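Mitochondrial RNA-binding protein 1 (Trypanosoma brucei, PDB 2GIA) binds guide RNA together with mitochondrial RNA-binding protein 2 and probably acts as an RNA matchmaker that favours pairing of guide RNA with mRNA in mitochondrial RNA editing. Local coordinates at residues Ser9-Glu14 / Val30-Lys35; Glu24-Arg29 / Ile39-Gln44; Ile65-Arg70 / Lys93-Asp98; Gly105-Gly110 / Ser124-Asn129. All blocks are in the same frame, centred on the assembly; numbering follows the deposited sequence.

Interaction 1: residues Ser9-Glu14 / Val30-Lys35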
loop_
_atom_site.group_PDB
_atom_site.type_symbol
_atom_site.label_atom_id
_atom_site.label_comp_id
_atom_site.label_asym_id
_atom_site.label_seq_id
_atom_site.Cartn_x
_atom_site.Cartn_y
_atom_site.Cartn_z
ATOM N N SER B 9 -13.530 -16.427 6.788
ATOM C CA SER B 9 -13.168 -15.692 8.030
ATOM C C SER B 9 -12.618 -14.310 7.672
ATOM O O SER B 9 -11.800 -14.157 6.758
ATOM C CB SER B 9 -12.130 -16.476 8.825
ATOM O OG SER B 9 -10.968 -16.688 8.042
ATOM N N LEU B 10 -13.071 -13.306 8.407
ATOM C CA LEU B 10 -12.654 -11.935 8.156
ATOM C C LEU B 10 -11.219 -11.650 8.551
ATOM O O LEU B 10 -10.658 -12.294 9.442
ATOM C CB LEU B 10 -13.548 -10.972 8.947
ATOM C CG LEU B 10 -15.042 -11.136 8.687
ATOM C CD1 LEU B 10 -15.844 -10.213 9.613
ATOM C CD2 LEU B 10 -15.320 -10.852 7.214
ATOM N N PRO B 11 -10.588 -10.703 7.853
ATOM C CA PRO B 11 -9.220 -10.348 8.214
ATOM C C PRO B 11 -9.364 -9.759 9.622
ATOM O O PRO B 11 -10.338 -9.013 9.872
ATOM C CB PRO B 11 -8.868 -9.237 7.218
ATOM C CG PRO B 11 -9.692 -9.559 6.000
ATOM C CD PRO B 11 -11.026 -10.024 6.621
ATOM N N LYS B 12 -8.440 -10.068 10.524
ATOM C CA LYS B 12 -8.519 -9.548 11.889
ATOM C C LYS B 12 -7.231 -9.723 12.633
ATOM O O LYS B 12 -6.352 -10.439 12.169
ATOM C CB LYS B 12 -9.551 -10.360 12.692
ATOM C CG LYS B 12 -9.131 -11.870 12.827
ATOM C CD LYS B 12 -10.014 -12.652 13.863
ATOM C CE LYS B 12 -9.524 -14.116 14.030
ATOM N NZ LYS B 12 -10.284 -14.868 15.102
ATOM N N PHE B 13 -7.096 -9.027 13.774
ATOM C CA PHE B 13 -5.988 -9.287 14.686
ATOM C C PHE B 13 -6.594 -9.303 16.099
ATOM O O PHE B 13 -7.669 -8.728 16.332
ATOM C CB PHE B 13 -4.827 -8.274 14.576
ATOM C CG PHE B 13 -5.113 -6.903 15.146
ATOM C CD1 PHE B 13 -5.593 -5.873 14.308
ATOM C CD2 PHE B 13 -4.852 -6.626 16.479
ATOM C CE1 PHE B 13 -5.797 -4.559 14.812
ATOM C CE2 PHE B 13 -5.053 -5.330 17.013
ATOM C CZ PHE B 13 -5.527 -4.283 16.171
ATOM N N GLU B 14 -5.904 -9.954 17.033
ATOM C CA GLU B 14 -6.389 -10.036 18.393
ATOM C C GLU B 14 -5.272 -9.765 19.373
ATOM O O GLU B 14 -4.110 -10.060 19.097
ATOM C CB GLU B 14 -6.959 -11.442 18.654
ATOM C CG GLU B 14 -8.134 -11.789 17.751
ATOM C CD GLU B 14 -8.622 -13.239 17.973
ATOM O OE1 GLU B 14 -9.700 -13.571 17.472
ATOM O OE2 GLU B 14 -7.921 -14.019 18.650
ATOM N N VAL B 30 -10.052 -6.899 16.455
ATOM C CA VAL B 30 -10.348 -5.867 15.468
ATOM C C VAL B 30 -10.449 -6.636 14.153
ATOM O O VAL B 30 -9.499 -7.319 13.752
ATOM C CB VAL B 30 -9.196 -4.793 15.385
ATOM C CG1 VAL B 30 -9.562 -3.724 14.311
ATOM C CG2 VAL B 30 -9.038 -4.109 16.764
ATOM N N ALA B 31 -11.624 -6.568 13.515
ATOM C CA ALA B 31 -11.853 -7.264 12.253
ATOM C C ALA B 31 -12.501 -6.303 11.275
ATOM O O ALA B 31 -12.995 -5.216 11.649
ATOM C CB ALA B 31 -12.822 -8.482 12.459
ATOM N N VAL B 32 -12.536 -6.707 10.012
ATOM C CA VAL B 32 -13.202 -5.838 9.027
ATOM C C VAL B 32 -13.961 -6.717 8.023
ATOM O O VAL B 32 -13.459 -7.748 7.564
ATOM C CB VAL B 32 -12.199 -4.923 8.275
ATOM C CG1 VAL B 32 -11.284 -5.751 7.336
ATOM C CG2 VAL B 32 -12.981 -3.920 7.427
ATOM N N ASP B 33 -15.186 -6.313 7.753
ATOM C CA ASP B 33 -16.053 -7.001 6.797
ATOM C C ASP B 33 -16.316 -5.998 5.641
ATOM O O ASP B 33 -17.263 -5.221 5.691
ATOM C CB ASP B 33 -17.365 -7.369 7.507
ATOM C CG ASP B 33 -18.307 -8.175 6.607
ATOM O OD1 ASP B 33 -17.944 -8.469 5.441
ATOM O OD2 ASP B 33 -19.404 -8.520 7.076
ATOM N N GLY B 34 -15.457 -6.020 4.620
ATOM C CA GLY B 34 -15.582 -5.088 3.500
ATOM C C GLY B 34 -15.287 -3.658 3.936
ATOM O O GLY B 34 -14.158 -3.294 4.201
ATOM N N LYS B 35 -16.323 -2.847 4.046
ATOM C CA LYS B 35 -16.158 -1.464 4.447
ATOM C C LYS B 35 -16.326 -1.267 5.948
ATOM O O LYS B 35 -15.998 -0.196 6.464
ATOM C CB LYS B 35 -17.245 -0.610 3.756
ATOM C CG LYS B 35 -17.190 -0.626 2.224
ATOM C CD LYS B 35 -18.403 0.158 1.662
ATOM C CE LYS B 35 -18.312 0.433 0.133
ATOM N NZ LYS B 35 -19.507 1.310 -0.286
#
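F13 and V30 face each other as a hydrogen-bonded antiparallel pair, and their side chains make the tight half of this contact. The two lie side by side and point the same way. CG of F13 sits between the backbone N and the carbonyl carbon (chi1 73°), which sets the ring alongside V30, meeting it obliquely, with CE1 3.5 Å from V30 CB and CZ 3.6 Å from V30 CG2. Under them the backbones are joined by F13 N to V30 O at 2.9 Å and by V30 N to F13 O at 3.0 Å. A longer bond, V32 N to P11 O at 3.2 Å, carries the ladder back before the start of the strand at K12, where P11 and L10 follow 30-33. L10 lies over the carbonyl of V32, its CB 3.5 Å from V32 O, and its CD1 rests on CB of D33.

The other face, carrying K12 and A31, is looser. There CB of K12 meets the methyl of A31 at 3.8 Å. The rest of the lysine runs out extended into an exposed position, and its NZ comes down on E14 OE1 at 2.8 Å, a salt bridge entering from above the carboxylate plane. E14 OE1 is shared with R29, and OE2 is bonded to H16.

Strands 12-17 and 26-33 form a beta hairpin at the border of the four-stranded sheet within this chain. Helix 130-145 covers the F13 and V30 face, where F138 meets F13 edge-to-face, while a chain of mitochondrial RNA-binding protein 2 packs G189 on P11 and F190 on V32.

Interaction 2: residues Glu24-Arg29 / Ile39-Gln44; sequences EGTMTR and ISQYPQ. Unlike the reference sequence in segment 24-29: E24 (reference Leu).
T26-R29 and I39-P43 pair in antiparallel register, M27 opposite Y42 and R29 opposite S40 as hydrogen-bonded pairs, with segment axes 4.5 Å apart. They are the arms of a beta hairpin, strands 26-33 and 36-43, at the centre of the four-stranded sheet.

On the face carrying M27, R29, S40 and Y42, the methionine chain bends at chi2 and chi3 and lays its methyl beside the tyrosine, CE 3.2 Å from Y42 CD2. The sulfur stands obliquely to the ring, in a Met-aromatic contact. R29 bends at chi3, bringing its guanidinium across the far end of the same ring with the planes 65° apart; Y42 CE2 lies over one guanidinium face. NH2 makes a weak bond to Y42 OH, 2.9 Å long but sharply bent. R29's stronger partner is E14, bridged through NE.

At the hairpin's open end Q44 OE1 comes within 3.3 Å of G25 CA and accepts a bond from R19 N, while NE2 donates to G46 O.

The other face turns toward strand 121-128. The amide of Q41 spans T26 and T28: OE1 takes a bond from W123 NE1, and NE2 donates almost straight (172°), in the amide plane, to T28 OG1 at 2.9 Å.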
loop_
_atom_site.group_PDB
_atom_site.type_symbol
_atom_site.label_atom_id
_atom_site.label_comp_id
_atom_site.label_asym_id
_atom_site.label_seq_id
_atom_site.Cartn_x
_atom_site.Cartn_y
_atom_site.Cartn_z
ATOM N N GLU B 24 -9.000 -7.931 35.359
ATOM C CA GLU B 24 -8.320 -7.014 34.472
ATOM C C GLU B 24 -8.006 -7.544 33.070
ATOM O O GLU B 24 -7.619 -6.770 32.187
ATOM C CB GLU B 24 -7.033 -6.562 35.153
ATOM C CG GLU B 24 -7.269 -5.837 36.477
ATOM C CD GLU B 24 -8.037 -4.527 36.298
ATOM O OE1 GLU B 24 -9.204 -4.563 35.841
ATOM O OE2 GLU B 24 -7.471 -3.452 36.611
ATOM N N GLY B 25 -8.159 -8.852 32.863
ATOM C CA GLY B 25 -7.859 -9.439 31.562
ATOM C C GLY B 25 -8.926 -9.264 30.487
ATOM O O GLY B 25 -10.125 -9.157 30.772
ATOM N N THR B 26 -8.482 -9.249 29.225
ATOM C CA THR B 26 -9.396 -9.098 28.095
ATOM C C THR B 26 -8.784 -9.706 26.856
ATOM O O THR B 26 -7.569 -9.897 26.773
ATOM C CB THR B 26 -9.599 -7.593 27.720
ATOM O OG1 THR B 26 -8.307 -7.029 27.389
ATOM C CG2 THR B 26 -10.216 -6.803 28.877
ATOM N N MET B 27 -9.646 -10.029 25.901
ATOM C CA MET B 27 -9.188 -10.469 24.591
ATOM C C MET B 27 -9.840 -9.401 23.690
ATOM O O MET B 27 -11.059 -9.250 23.683
ATOM C CB MET B 27 -9.688 -11.876 24.215
ATOM C CG MET B 27 -9.053 -12.386 22.869
ATOM S SD MET B 27 -9.864 -11.621 21.407
ATOM C CE MET B 27 -11.351 -12.661 21.291
ATOM N N THR B 28 -9.043 -8.642 22.927
ATOM C CA THR B 28 -9.655 -7.592 22.088
ATOM C C THR B 28 -9.480 -8.004 20.630
ATOM O O THR B 28 -8.399 -8.430 20.242
ATOM C CB THR B 28 -8.908 -6.207 22.289
ATOM O OG1 THR B 28 -9.032 -5.803 23.652
ATOM C CG2 THR B 28 -9.494 -5.127 21.369
ATOM N N ARG B 29 -10.523 -7.873 19.840
ATOM C CA ARG B 29 -10.451 -8.280 18.421
ATOM C C ARG B 29 -10.838 -7.123 17.520
ATOM O O ARG B 29 -11.827 -6.447 17.794
ATOM C CB ARG B 29 -11.462 -9.443 18.155
ATOM C CG ARG B 29 -11.459 -9.937 16.677
ATOM C CD ARG B 29 -12.509 -11.050 16.416
ATOM N NE ARG B 29 -12.070 -12.254 17.111
ATOM C CZ ARG B 29 -12.874 -13.076 17.777
ATOM N NH1 ARG B 29 -12.370 -14.136 18.377
ATOM N NH2 ARG B 29 -14.176 -12.843 17.829
ATOM N N ILE B 39 -15.223 -4.082 16.068
ATOM C CA ILE B 39 -14.297 -4.094 17.187
ATOM C C ILE B 39 -15.004 -4.806 18.331
ATOM O O ILE B 39 -16.111 -4.425 18.686
ATOM C CB ILE B 39 -13.943 -2.649 17.574
ATOM C CG1 ILE B 39 -13.244 -1.980 16.369
ATOM C CG2 ILE B 39 -12.959 -2.669 18.757
ATOM C CD1 ILE B 39 -12.875 -0.483 16.595
ATOM N N SER B 40 -14.352 -5.832 18.872
ATOM C CA SER B 40 -14.918 -6.673 19.929
ATOM C C SER B 40 -13.983 -6.864 21.089
ATOM O O SER B 40 -12.756 -6.723 20.967
ATOM C CB SER B 40 -15.246 -8.081 19.340
ATOM O OG SER B 40 -16.182 -7.942 18.309
ATOM N N GLN B 41 -14.552 -7.127 22.265
ATOM C CA GLN B 41 -13.693 -7.414 23.373
ATOM C C GLN B 41 -14.397 -8.394 24.309
ATOM O O GLN B 41 -15.590 -8.236 24.557
ATOM C CB GLN B 41 -13.351 -6.174 24.173
ATOM C CG GLN B 41 -12.223 -6.485 25.171
ATOM C CD GLN B 41 -11.864 -5.266 26.018
ATOM O OE1 GLN B 41 -12.585 -4.890 26.943
ATOM N NE2 GLN B 41 -10.735 -4.643 25.693
ATOM N N TYR B 42 -13.641 -9.366 24.815
ATOM C CA TYR B 42 -14.182 -10.380 25.736
ATOM C C TYR B 42 -13.462 -10.306 27.068
ATOM O O TYR B 42 -12.250 -10.280 27.097
ATOM C CB TYR B 42 -13.943 -11.769 25.166
ATOM C CG TYR B 42 -14.492 -11.975 23.774
ATOM C CD1 TYR B 42 -15.537 -12.851 23.561
ATOM C CD2 TYR B 42 -13.948 -11.311 22.657
ATOM C CE1 TYR B 42 -16.049 -13.092 22.298
ATOM C CE2 TYR B 42 -14.469 -11.550 21.359
ATOM C CZ TYR B 42 -15.528 -12.461 21.211
ATOM O OH TYR B 42 -16.059 -12.805 19.996
ATOM N N PRO B 43 -14.199 -10.266 28.194
ATOM C CA PRO B 43 -13.569 -10.208 29.524
ATOM C C PRO B 43 -12.921 -11.565 29.786
ATOM O O PRO B 43 -13.435 -12.601 29.331
ATOM C CB PRO B 43 -14.753 -10.010 30.476
ATOM C CG PRO B 43 -15.871 -9.530 29.628
ATOM C CD PRO B 43 -15.668 -10.184 28.280
ATOM N N GLN B 44 -11.803 -11.583 30.493
ATOM C CA GLN B 44 -11.167 -12.853 30.826
ATOM C C GLN B 44 -12.168 -13.611 31.726
ATOM O O GLN B 44 -12.899 -12.980 32.489
ATOM C CB GLN B 44 -9.874 -12.613 31.609
ATOM C CG GLN B 44 -9.210 -13.848 32.143
ATOM C CD GLN B 44 -7.810 -13.525 32.697
ATOM O OE1 GLN B 44 -7.172 -12.568 32.262
ATOM N NE2 GLN B 44 -7.336 -14.323 33.647
HETATM O O HOH W 1 -14.329 -7.990 16.078
HETATM O O HOH W 2 -14.733 -15.988 19.695
#

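Interaction 3: residues Ile65-Arg70 / Lys93-Asp98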
loop_
_atom_site.group_PDB
_atom_site.type_symbol
_atom_site.label_atom_id
_atom_site.label_comp_id
_atom_site.label_asym_id
_atom_site.label_seq_id
_atom_site.Cartn_x
_atom_site.Cartn_y
_atom_site.Cartn_z
ATOM N N ILE B 65 -18.285 -7.123 24.299
ATOM C CA ILE B 65 -18.644 -5.829 23.784
ATOM C C ILE B 65 -18.428 -6.037 22.268
ATOM O O ILE B 65 -17.450 -6.670 21.855
ATOM C CB ILE B 65 -17.684 -4.734 24.303
ATOM C CG1 ILE B 65 -18.077 -4.389 25.734
ATOM C CG2 ILE B 65 -17.725 -3.490 23.396
ATOM C CD1 ILE B 65 -16.949 -3.764 26.510
ATOM N N SER B 66 -19.327 -5.512 21.436
ATOM C CA SER B 66 -19.165 -5.660 20.004
ATOM C C SER B 66 -19.737 -4.446 19.281
ATOM O O SER B 66 -20.954 -4.213 19.286
ATOM C CB SER B 66 -19.844 -6.955 19.510
ATOM O OG SER B 66 -19.415 -7.218 18.194
ATOM N N VAL B 67 -18.863 -3.643 18.674
ATOM C CA VAL B 67 -19.325 -2.445 17.993
ATOM C C VAL B 67 -19.001 -2.500 16.500
ATOM O O VAL B 67 -18.002 -3.099 16.083
ATOM C CB VAL B 67 -18.713 -1.136 18.600
ATOM C CG1 VAL B 67 -19.153 -0.993 20.108
ATOM C CG2 VAL B 67 -17.195 -1.148 18.539
ATOM N N ARG B 68 -19.842 -1.838 15.716
ATOM C CA ARG B 68 -19.668 -1.838 14.257
ATOM C C ARG B 68 -19.526 -0.391 13.813
ATOM O O ARG B 68 -20.349 0.437 14.180
ATOM C CB ARG B 68 -20.914 -2.508 13.641
ATOM C CG ARG B 68 -20.883 -2.668 12.147
ATOM C CD ARG B 68 -22.296 -3.043 11.663
ATOM N NE ARG B 68 -22.253 -4.037 10.604
ATOM C CZ ARG B 68 -22.061 -5.341 10.787
ATOM N NH1 ARG B 68 -21.898 -5.844 12.008
ATOM N NH2 ARG B 68 -22.013 -6.150 9.730
ATOM N N LEU B 69 -18.473 -0.067 13.044
ATOM C CA LEU B 69 -18.266 1.306 12.580
ATOM C C LEU B 69 -18.694 1.442 11.099
ATOM O O LEU B 69 -18.972 0.455 10.427
ATOM C CB LEU B 69 -16.776 1.700 12.756
ATOM C CG LEU B 69 -16.110 1.446 14.126
ATOM C CD1 LEU B 69 -14.775 2.254 14.266
ATOM C CD2 LEU B 69 -17.048 1.790 15.227
ATOM N N ARG B 70 -18.737 2.665 10.604
ATOM C CA ARG B 70 -19.132 2.921 9.213
ATOM C C ARG B 70 -17.904 3.039 8.310
ATOM O O ARG B 70 -16.794 3.227 8.783
ATOM C CB ARG B 70 -19.907 4.238 9.117
ATOM C CG ARG B 70 -21.227 4.350 9.884
ATOM C CD ARG B 70 -21.656 5.848 9.880
ATOM N NE ARG B 70 -20.632 6.683 10.535
ATOM C CZ ARG B 70 -20.585 8.013 10.486
ATOM N NH1 ARG B 70 -21.512 8.679 9.798
ATOM N NH2 ARG B 70 -19.619 8.675 11.131
ATOM N N LYS B 93 -26.783 5.058 18.233
ATOM C CA LYS B 93 -27.715 4.632 19.250
ATOM C C LYS B 93 -27.033 3.608 20.139
ATOM O O LYS B 93 -27.363 3.482 21.316
ATOM C CB LYS B 93 -28.951 4.000 18.589
ATOM C CG LYS B 93 -29.591 2.888 19.422
ATOM C CD LYS B 93 -29.955 1.643 18.574
ATOM C CE LYS B 93 -29.010 0.436 18.828
ATOM N NZ LYS B 93 -28.928 0.004 20.278
ATOM N N ALA B 94 -26.081 2.854 19.582
ATOM C CA ALA B 94 -25.426 1.832 20.384
ATOM C C ALA B 94 -24.208 2.277 21.203
ATOM O O ALA B 94 -23.875 1.644 22.214
ATOM C CB ALA B 94 -25.033 0.615 19.471
ATOM N N TYR B 95 -23.536 3.353 20.793
ATOM C CA TYR B 95 -22.327 3.719 21.527
ATOM C C TYR B 95 -21.914 5.131 21.246
ATOM O O TYR B 95 -22.401 5.737 20.297
ATOM C CB TYR B 95 -21.155 2.793 21.104
ATOM C CG TYR B 95 -20.851 2.816 19.602
ATOM C CD1 TYR B 95 -21.231 1.745 18.756
ATOM C CD2 TYR B 95 -20.229 3.931 19.015
ATOM C CE1 TYR B 95 -21.002 1.798 17.352
ATOM C CE2 TYR B 95 -19.997 3.983 17.635
ATOM C CZ TYR B 95 -20.392 2.915 16.808
ATOM O OH TYR B 95 -20.182 3.010 15.426
ATOM N N THR B 96 -20.989 5.624 22.077
ATOM C CA THR B 96 -20.371 6.941 21.899
ATOM C C THR B 96 -18.922 6.676 22.139
ATOM O O THR B 96 -18.541 6.363 23.240
ATOM C CB THR B 96 -20.882 8.009 22.896
ATOM O OG1 THR B 96 -22.249 8.276 22.593
ATOM C CG2 THR B 96 -20.117 9.331 22.704
ATOM N N LEU B 97 -18.104 6.809 21.092
ATOM C CA LEU B 97 -16.698 6.460 21.220
ATOM C C LEU B 97 -15.800 7.483 20.588
ATOM O O LEU B 97 -16.100 8.013 19.515
ATOM C CB LEU B 97 -16.429 5.085 20.515
ATOM C CG LEU B 97 -16.938 3.794 21.154
ATOM C CD1 LEU B 97 -16.733 2.534 20.234
ATOM C CD2 LEU B 97 -16.182 3.638 22.458
ATOM N N ASP B 98 -14.685 7.753 21.258
ATOM C CA ASP B 98 -13.663 8.645 20.714
ATOM C C ASP B 98 -12.443 7.795 20.379
ATOM O O ASP B 98 -12.060 6.894 21.165
ATOM C CB ASP B 98 -13.170 9.674 21.763
ATOM C CG ASP B 98 -14.110 10.874 21.907
ATOM O OD1 ASP B 98 -15.140 10.899 21.218
ATOM O OD2 ASP B 98 -13.813 11.776 22.715
#
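The Y95 ring meets its partners both at its edge and obliquely, with R68 O near the ring plane beside the hydroxyl. V67 and L69 approach obliquely, at different ends of the ring. CG1 of V67 is 3.7 Å from Y95 CD1, near the CB end of the ring, while CD2 of L69 lies 3.9 Å from Y95 CZ and 3.4 Å from Y95 OH, the leucine crossing the tyrosine at about a right angle. M90 and V112 also touch the ring from its own sheet.

A chi1 of 57° sends the phenol of Y95 across to the other sheet. Its hydroxyl donates to R68 O at 2.9 Å, reaching the oxygen from 34° off the carbonyl plane. A polar group in a largely apolar interface is thus matched with a main-chain acceptor.

The contact joins the two antiparallel sheets that pack on each other in this Whirly-like fold. V67 and L69 belong to the run at the border of the four-stranded sheet within this chain, where they follow strand 36-43; Y95 leads into strand 96-101 of the other. Further along, V67 and L97 reach toward each other tip to tip, CG2 to CD1 at 4.1 Å. The side chain of R68 starts away from Y95 and touches L36 and L38 of strand 36-43.

Interaction 4: residues Gly105-Gly110 / Ser124-Asn129; sequences GYHLHG and SVKFDN
Main-chain hydrogen bonds join Y106 with F127 and L108 with V125, each pair bonded in both directions at 2.9 Å, so that G105-H109 and S124-D128 run as antiparallel neighbours in the five-stranded sheet of this Whirly-like fold. L108 N to V125 O is nearly straight (178°), whereas Y106 N meets F127 O from above the carbonyl plane.

Polar side chains gather on the face of H107, H109, S124 and K126. The imidazole of H107 is sandwiched: K126 NZ, swung round by the bend at chi4, stands 3.1 Å above the centre of one face, and H109 CD2 lies 3.3 Å above the centre of the opposite face. At the edge, NE2 shares a short hydrogen bond of 2.6 Å with S124 OG, helping fix the ring's rotation; either atom could be the donor. The ammonium nearby would be expected to disfavour a positive charge on H107. H109 turns its own NE2 to E100. Near G105, a water donates to D128 OD1 at 2.8 Å.

Apolar contacts occupy the other face, where L108 and V125 lie side by side with CB to CG1 at 3.9 Å.

That face looks onto the four-stranded sheet, L108 on I39 and V125 on Q41. F127 reaches F13, I15 and L135, and Y106 lies nearly parallel to F99, bonds to E136 of helix 130-145 and touches R112 of a mitochondrial RNA-binding protein 2 chain.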
loop_
_atom_site.group_PDB
_atom_site.type_symbol
_atom_site.label_atom_id
_atom_site.label_comp_id
_atom_site.label_asym_id
_atom_site.label_seq_id
_atom_site.Cartn_x
_atom_site.Cartn_y
_atom_site.Cartn_z
ATOM N N GLY B 105 0.561 5.324 21.746
ATOM C CA GLY B 105 -0.169 4.585 20.733
ATOM C C GLY B 105 -1.521 5.178 20.427
ATOM O O GLY B 105 -1.598 6.360 20.027
ATOM N N TYR B 106 -2.585 4.390 20.610
ATOM C CA TYR B 106 -3.943 4.872 20.325
ATOM C C TYR B 106 -4.878 4.494 21.458
ATOM O O TYR B 106 -4.655 3.491 22.140
ATOM C CB TYR B 106 -4.456 4.290 18.988
ATOM C CG TYR B 106 -3.601 4.760 17.819
ATOM C CD1 TYR B 106 -3.859 5.985 17.179
ATOM C CD2 TYR B 106 -2.530 4.008 17.388
ATOM C CE1 TYR B 106 -3.040 6.449 16.123
ATOM C CE2 TYR B 106 -1.689 4.468 16.318
ATOM C CZ TYR B 106 -1.958 5.678 15.706
ATOM O OH TYR B 106 -1.168 6.105 14.660
ATOM N N HIS B 107 -5.933 5.289 21.636
ATOM C CA HIS B 107 -6.863 5.050 22.739
ATOM C C HIS B 107 -8.262 5.143 22.154
ATOM O O HIS B 107 -8.613 6.147 21.527
ATOM C CB HIS B 107 -6.635 6.159 23.787
ATOM C CG HIS B 107 -7.431 6.001 25.047
ATOM N ND1 HIS B 107 -7.538 7.009 25.983
ATOM C CD2 HIS B 107 -8.120 4.946 25.542
ATOM C CE1 HIS B 107 -8.264 6.579 27.011
ATOM N NE2 HIS B 107 -8.626 5.331 26.766
ATOM N N LEU B 108 -9.066 4.098 22.355
ATOM C CA LEU B 108 -10.461 4.082 21.845
ATOM C C LEU B 108 -11.268 4.001 23.165
ATOM O O LEU B 108 -11.010 3.136 23.992
ATOM C CB LEU B 108 -10.712 2.828 20.981
ATOM C CG LEU B 108 -12.180 2.594 20.569
ATOM C CD1 LEU B 108 -12.654 3.698 19.607
ATOM C CD2 LEU B 108 -12.313 1.192 19.937
ATOM N N HIS B 109 -12.222 4.908 23.372
ATOM C CA HIS B 109 -12.912 4.927 24.668
ATOM C C HIS B 109 -14.244 5.658 24.632
ATOM O O HIS B 109 -14.457 6.543 23.795
ATOM C CB HIS B 109 -11.977 5.559 25.720
ATOM C CG HIS B 109 -11.567 6.977 25.397
ATOM N ND1 HIS B 109 -12.291 8.073 25.819
ATOM C CD2 HIS B 109 -10.559 7.468 24.638
ATOM C CE1 HIS B 109 -11.747 9.180 25.330
ATOM N NE2 HIS B 109 -10.694 8.844 24.607
ATOM N N GLY B 110 -15.145 5.237 25.523
ATOM C CA GLY B 110 -16.452 5.876 25.629
ATOM C C GLY B 110 -17.478 4.981 26.291
ATOM O O GLY B 110 -17.157 4.135 27.137
ATOM N N SER B 124 -12.675 1.481 27.858
ATOM C CA SER B 124 -11.449 2.057 27.333
ATOM C C SER B 124 -10.513 0.928 26.890
ATOM O O SER B 124 -10.345 -0.033 27.633
ATOM C CB SER B 124 -10.738 2.851 28.433
ATOM O OG SER B 124 -9.433 3.218 28.024
ATOM N N VAL B 125 -9.913 1.052 25.704
ATOM C CA VAL B 125 -8.917 0.052 25.276
ATOM C C VAL B 125 -7.795 0.847 24.581
ATOM O O VAL B 125 -8.064 1.850 23.881
ATOM C CB VAL B 125 -9.528 -1.027 24.349
ATOM C CG1 VAL B 125 -10.067 -0.398 23.074
ATOM C CG2 VAL B 125 -8.458 -2.096 24.027
ATOM N N LYS B 126 -6.549 0.419 24.782
ATOM C CA LYS B 126 -5.402 1.135 24.224
ATOM C C LYS B 126 -4.626 0.188 23.341
ATOM O O LYS B 126 -4.651 -1.000 23.583
ATOM C CB LYS B 126 -4.485 1.620 25.363
ATOM C CG LYS B 126 -5.098 2.756 26.247
ATOM C CD LYS B 126 -4.073 3.198 27.278
ATOM C CE LYS B 126 -4.602 4.204 28.278
ATOM N NZ LYS B 126 -5.337 5.250 27.565
ATOM N N PHE B 127 -3.963 0.718 22.316
ATOM C CA PHE B 127 -3.135 -0.094 21.391
ATOM C C PHE B 127 -1.826 0.659 21.458
ATOM O O PHE B 127 -1.630 1.643 20.727
ATOM C CB PHE B 127 -3.726 -0.003 19.984
ATOM C CG PHE B 127 -5.153 -0.574 19.895
ATOM C CD1 PHE B 127 -5.350 -1.920 19.599
ATOM C CD2 PHE B 127 -6.261 0.245 20.118
ATOM C CE1 PHE B 127 -6.659 -2.461 19.518
ATOM C CE2 PHE B 127 -7.587 -0.284 20.036
ATOM C CZ PHE B 127 -7.778 -1.622 19.739
ATOM N N ASP B 128 -0.923 0.172 22.295
ATOM C CA ASP B 128 0.356 0.858 22.505
ATOM C C ASP B 128 1.560 0.092 21.967
ATOM O O ASP B 128 1.504 -1.123 21.802
ATOM C CB ASP B 128 0.554 1.126 24.019
ATOM C CG ASP B 128 -0.383 2.214 24.549
ATOM O OD1 ASP B 128 -0.976 2.940 23.725
ATOM O OD2 ASP B 128 -0.509 2.360 25.784
ATOM N N ASN B 129 2.643 0.814 21.721
ATOM C CA ASN B 129 3.867 0.185 21.236
ATOM C C ASN B 129 3.649 -0.691 19.995
ATOM O O ASN B 129 3.053 -0.226 19.022
ATOM C CB ASN B 129 4.486 -0.600 22.397
ATOM C CG ASN B 129 4.641 0.278 23.609
ATOM O OD1 ASN B 129 5.160 1.393 23.505
ATOM N ND2 ASN B 129 4.159 -0.179 24.740
HETATM O O HOH W 3 -2.765 5.021 24.226
#

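Interactions 1 and 2 share strand 26-33; interaction 2 is buried, with one good side-chain hydrogen bond and a weak one, interaction 1 only partly buried. Interaction 4 is the equivalent ladder in the second sheet, partly buried, with a polar face and an apolar one. A chain of mitochondrial RNA-binding protein 2 touches interactions 1 and 4 but not 2 or 3. The apolar face of interaction 4 meets the first sheet: I39 CD1 packs on L108 CD2 at 3.8 Å. Interaction 3, also buried, joins the sheets through side chains and one hydroxyl; its strands lie beside those of interactions 2 and 4, I39 O to V67 N and H109 O to D98 N probably being hydrogen bonds.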